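PDB 5WIX: p-47 protein from Clostridium botulinum E1 str. 'BoNT E Beluga', which is of unknown function but adopts a tubular-lipid-binding (TULIP) fold resembling bactericidal/permeability-increasing protein, which hints at an interaction with lipids. Local coordinates for residues Asn181-Trp184 against Met185-Lys188; Ser258-Thr261 against Ser262-Asn266. All coordinates share one frame; numbering follows the deposited sequence.

Contact 1 (Asn181-Trp184 against Met185-Lys188); sequences NIVW and MNPK
The amide N of N186 donates to V183 O at 3.2 Å with an N-H...O angle of 153°. This is the sounder of the two backbone bonds that tie N181-W184 to M185-K188. The donor stands well above the plane of the V183 carbonyl and does not use a lone pair of the oxygen. One residue earlier, M185 N makes a weak bond of 3.5 Å to I182 O. Both bonds span three residues, and the backbone angles of V183, W184 and M185 fit two overlapping type I turns.

The tightly wound chain brings neighbouring side chains together. W184 and M185 lie side by side and point the same way. M185 CG rests over the six-membered ring of W184, 3.5 Å from the ring centroid and 12° off its normal, which is the geometry of a CH-pi contact. The sulfur continues above the same ring at longer range, with SD 4.6 Å from that centroid. W184 CG sits between its own N and carbonyl carbon (chi1 63°), which carries the indole forward over its own carbonyl carbon to lie beside M185. I182 CG2 approaches M185 CB at 4.3 Å, a looser apolar contact.

Across the turn, N186 ND2 lies 3.3 Å from V183 CA and reaches V183 CG1 only at 3.9 Å, the side chains passing at a slant, while N186 OD1 is hydrogen-bonded to S180 OG, anchoring this side chain to the chain just before the turn. M185 and W184 also meet I25 of strand 25-30. The whole is a Met-aromatic pair on a double turn leading into strand 187-195 of the TULIP fold.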
loop_
_atom_site.group_PDB
_atom_site.type_symbol
_atom_site.label_atom_id
_atom_site.label_comp_id
_atom_site.label_asym_id
_atom_site.label_seq_id
_atom_site.Cartn_x
_atom_site.Cartn_y
_atom_site.Cartn_z
ATOM N N ASN A 181 7.245 -7.473 -11.564
ATOM C CA ASN A 181 8.486 -8.140 -11.191
ATOM C C ASN A 181 8.547 -8.425 -9.693
ATOM O O ASN A 181 9.298 -9.303 -9.254
ATOM C CB ASN A 181 9.698 -7.311 -11.619
ATOM C CG ASN A 181 9.922 -7.334 -13.119
ATOM O OD1 ASN A 181 10.637 -8.192 -13.637
ATOM N ND2 ASN A 181 9.319 -6.387 -13.822
ATOM N N ILE A 182 7.763 -7.681 -8.912
ATOM C CA ILE A 182 7.668 -7.935 -7.475
ATOM C C ILE A 182 6.422 -8.750 -7.169
ATOM O O ILE A 182 5.312 -8.224 -7.148
ATOM C CB ILE A 182 7.637 -6.642 -6.648
ATOM C CG1 ILE A 182 8.778 -5.716 -7.059
ATOM C CG2 ILE A 182 7.708 -6.961 -5.163
ATOM C CD1 ILE A 182 8.670 -4.319 -6.478
ATOM N N VAL A 183 6.628 -10.034 -6.902
ATOM C CA VAL A 183 5.561 -11.022 -6.921
ATOM C C VAL A 183 4.654 -10.990 -5.694
ATOM O O VAL A 183 3.455 -11.258 -5.796
ATOM C CB VAL A 183 6.161 -12.435 -7.079
ATOM C CG1 VAL A 183 5.068 -13.479 -7.212
ATOM C CG2 VAL A 183 7.088 -12.470 -8.291
ATOM N N TRP A 184 5.209 -10.648 -4.541
ATOM C CA TRP A 184 4.413 -10.681 -3.336
ATOM C C TRP A 184 3.416 -9.534 -3.293
ATOM O O TRP A 184 2.485 -9.546 -2.489
ATOM C CB TRP A 184 5.295 -10.632 -2.110
ATOM C CG TRP A 184 6.093 -9.390 -1.971
ATOM C CD1 TRP A 184 7.372 -9.192 -2.383
ATOM C CD2 TRP A 184 5.687 -8.175 -1.331
ATOM N NE1 TRP A 184 7.787 -7.924 -2.059
ATOM C CE2 TRP A 184 6.773 -7.279 -1.409
ATOM C CE3 TRP A 184 4.506 -7.751 -0.713
ATOM C CZ2 TRP A 184 6.713 -5.983 -0.891
ATOM C CZ3 TRP A 184 4.450 -6.463 -0.199
ATOM C CH2 TRP A 184 5.546 -5.595 -0.293
ATOM N N MET A 185 3.627 -8.541 -4.152
ATOM C CA MET A 185 2.736 -7.392 -4.223
ATOM C C MET A 185 1.605 -7.608 -5.210
ATOM O O MET A 185 0.641 -6.841 -5.223
ATOM C CB MET A 185 3.495 -6.127 -4.625
ATOM C CG MET A 185 3.980 -5.281 -3.477
ATOM S SD MET A 185 4.766 -3.782 -4.097
ATOM C CE MET A 185 3.345 -2.707 -4.280
ATOM N N ASN A 186 1.731 -8.631 -6.049
ATOM C CA ASN A 186 0.734 -8.874 -7.084
ATOM C C ASN A 186 -0.637 -9.160 -6.486
ATOM O O ASN A 186 -0.777 -10.023 -5.623
ATOM C CB ASN A 186 1.167 -10.022 -7.992
ATOM C CG ASN A 186 2.358 -9.658 -8.857
ATOM O OD1 ASN A 186 2.538 -8.491 -9.227
ATOM N ND2 ASN A 186 3.188 -10.654 -9.178
ATOM N N PRO A 187 -1.650 -8.398 -6.925
ATOM C CA PRO A 187 -3.039 -8.497 -6.461
ATOM C C PRO A 187 -3.857 -9.551 -7.180
ATOM O O PRO A 187 -3.731 -9.679 -8.396
ATOM C CB PRO A 187 -3.601 -7.115 -6.775
ATOM C CG PRO A 187 -2.799 -6.637 -7.928
ATOM C CD PRO A 187 -1.431 -7.206 -7.768
ATOM N N LYS A 188 -4.702 -10.271 -6.444
ATOM C CA LYS A 188 -5.635 -11.226 -7.049
ATOM C C LYS A 188 -7.022 -10.610 -7.145
ATOM O O LYS A 188 -7.616 -10.541 -8.218
ATOM C CB LYS A 188 -5.698 -12.525 -6.245
#

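Contact 2 (Ser258-Thr261 against Ser262-Asn266); sequences SNIT and SNNFN
N264 OD1 accepts the backbone N-H of T261 at 3.1 Å, and the N-H...O angle of 150° marks a moderately bent bond. The donor is tilted 20° from the plane of the amide carbonyl, close to it but not within it. The same oxygen sits 3.1 Å from I260 CA and 3.6 Å from I260 CG2, so it lies against the backbone carbon and a methyl branch as well. The side chains of I260 and N264 run at about a right angle to each other. With N264 CG beside its own N and anti to its carbonyl carbon (chi1 -70°), the amide turns back over the preceding residues instead of following the chain forward.

I260 CG2 serves a second neighbour as well: it approaches F265 CE2 at 3.6 Å, obliquely to the ring. Next to this pair, the side chains of T261 and N263 lie alongside and point the same way, T261 OG1 3.8 Å from N263 CB. The model also draws both S262 OG and N263 N towards T261 O, but these separations are implausibly short and their detail is doubtful.

What sets these groups in place is a type I beta turn from S262 to F265, closed by the bond from F265 N to S262 O at 2.7 Å. It lifts N264 to face T261 and delivers F265 to the start of its strand. The far end of the N264 amide is held too, since ND2 is hydrogen-bonded to N281 OD1.

Further out, F265 meets F302 edge to face, and L283 of strand 283-284 touches I260, N264 and F265. The segment thus links the loop that follows helix 240-252 to strand 265-269, which pairs antiparallel with strand 275-279.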
loop_
_atom_site.group_PDB
_atom_site.type_symbol
_atom_site.label_atom_id
_atom_site.label_comp_id
_atom_site.label_asym_id
_atom_site.label_seq_id
_atom_site.Cartn_x
_atom_site.Cartn_y
_atom_site.Cartn_z
ATOM N N SER A 258 26.196 -17.818 7.251
ATOM C CA SER A 258 25.944 -18.610 6.059
ATOM C C SER A 258 25.079 -19.838 6.296
ATOM O O SER A 258 24.663 -20.485 5.326
ATOM C CB SER A 258 27.275 -19.034 5.440
ATOM O OG SER A 258 28.305 -18.987 6.418
ATOM N N ASN A 259 24.799 -20.179 7.555
ATOM C CA ASN A 259 23.953 -21.354 7.781
ATOM C C ASN A 259 22.576 -20.948 8.260
ATOM O O ASN A 259 21.840 -21.748 8.855
ATOM C CB ASN A 259 24.598 -22.329 8.765
ATOM C CG ASN A 259 25.979 -22.758 8.324
ATOM O OD1 ASN A 259 26.181 -23.184 7.174
ATOM N ND2 ASN A 259 26.954 -22.616 9.226
ATOM N N ILE A 260 22.237 -19.687 7.999
ATOM C CA ILE A 260 20.866 -19.224 8.164
ATOM C C ILE A 260 20.373 -18.457 6.935
ATOM O O ILE A 260 21.038 -17.523 6.459
ATOM C CB ILE A 260 20.709 -18.353 9.396
ATOM C CG1 ILE A 260 21.412 -19.023 10.581
ATOM C CG2 ILE A 260 19.248 -18.230 9.678
ATOM C CD1 ILE A 260 21.518 -18.199 11.835
ATOM N N THR A 261 19.212 -18.869 6.417
ATOM C CA THR A 261 18.698 -18.324 5.164
ATOM C C THR A 261 17.184 -18.191 5.002
ATOM O O THR A 261 16.683 -18.492 3.922
ATOM C CB THR A 261 19.131 -19.175 3.942
ATOM O OG1 THR A 261 18.466 -20.446 3.975
ATOM C CG2 THR A 261 20.643 -19.340 3.845
ATOM N N SER A 262 16.448 -17.758 6.018
ATOM C CA SER A 262 14.994 -17.524 5.853
ATOM C C SER A 262 14.178 -18.793 5.609
ATOM O O SER A 262 13.047 -18.903 6.082
ATOM C CB SER A 262 14.699 -16.538 4.706
ATOM O OG SER A 262 14.570 -17.204 3.463
ATOM N N ASN A 263 14.730 -19.732 4.849
ATOM C CA ASN A 263 14.179 -21.071 4.793
ATOM C C ASN A 263 14.179 -21.623 6.222
ATOM O O ASN A 263 13.364 -22.483 6.573
ATOM C CB ASN A 263 14.986 -21.967 3.850
ATOM C CG ASN A 263 14.235 -23.233 3.481
ATOM O OD1 ASN A 263 13.009 -23.206 3.325
ATOM N ND2 ASN A 263 14.958 -24.354 3.355
ATOM N N ASN A 264 15.093 -21.091 7.041
ATOM C CA ASN A 264 15.126 -21.343 8.476
ATOM C C ASN A 264 14.033 -20.640 9.275
ATOM O O ASN A 264 13.840 -20.953 10.455
ATOM C CB ASN A 264 16.482 -20.932 9.037
ATOM C CG ASN A 264 17.590 -21.848 8.578
ATOM O OD1 ASN A 264 18.613 -21.410 8.061
ATOM N ND2 ASN A 264 17.371 -23.138 8.735
ATOM N N PHE A 265 13.315 -19.708 8.634
ATOM C CA PHE A 265 12.290 -18.884 9.300
ATOM C C PHE A 265 10.863 -19.056 8.805
ATOM O O PHE A 265 10.613 -19.234 7.607
ATOM C CB PHE A 265 12.635 -17.407 9.165
ATOM C CG PHE A 265 13.790 -16.983 10.000
ATOM C CD1 PHE A 265 13.601 -16.640 11.323
ATOM C CD2 PHE A 265 15.068 -16.951 9.469
ATOM C CE1 PHE A 265 14.659 -16.250 12.096
ATOM C CE2 PHE A 265 16.138 -16.572 10.236
ATOM C CZ PHE A 265 15.931 -16.221 11.557
ATOM N N ASN A 266 9.928 -18.959 9.746
ATOM C CA ASN A 266 8.501 -18.886 9.449
ATOM C C ASN A 266 7.924 -17.523 9.814
ATOM O O ASN A 266 8.416 -16.852 10.725
ATOM C CB ASN A 266 7.739 -19.976 10.204
ATOM C CG ASN A 266 7.507 -21.209 9.361
ATOM O OD1 ASN A 266 7.628 -21.160 8.132
ATOM N ND2 ASN A 266 7.159 -22.321 10.010
#

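In the fold
Contact 1 comes first along the chain and contact 2 follows in series; their centres lie 23 Å apart and their nearest atoms about 12 Å apart, without touching. Each is a local turn that leads into a strand, but the strands belong to different sheets: 187-195 is an outermost strand of the six-stranded antiparallel sheet, whereas 265-269 belongs to the eight-stranded one. W184 packs on L242 and N246 of helix 240-252, while S262 and F265 touch S253 immediately after it. Contact 1 lies nearer the centre of this elongated chain (about 12 Å against 27 Å, centre to centre); the two turns start strands of separate sheets, one beside that helix, the other near the residue following it.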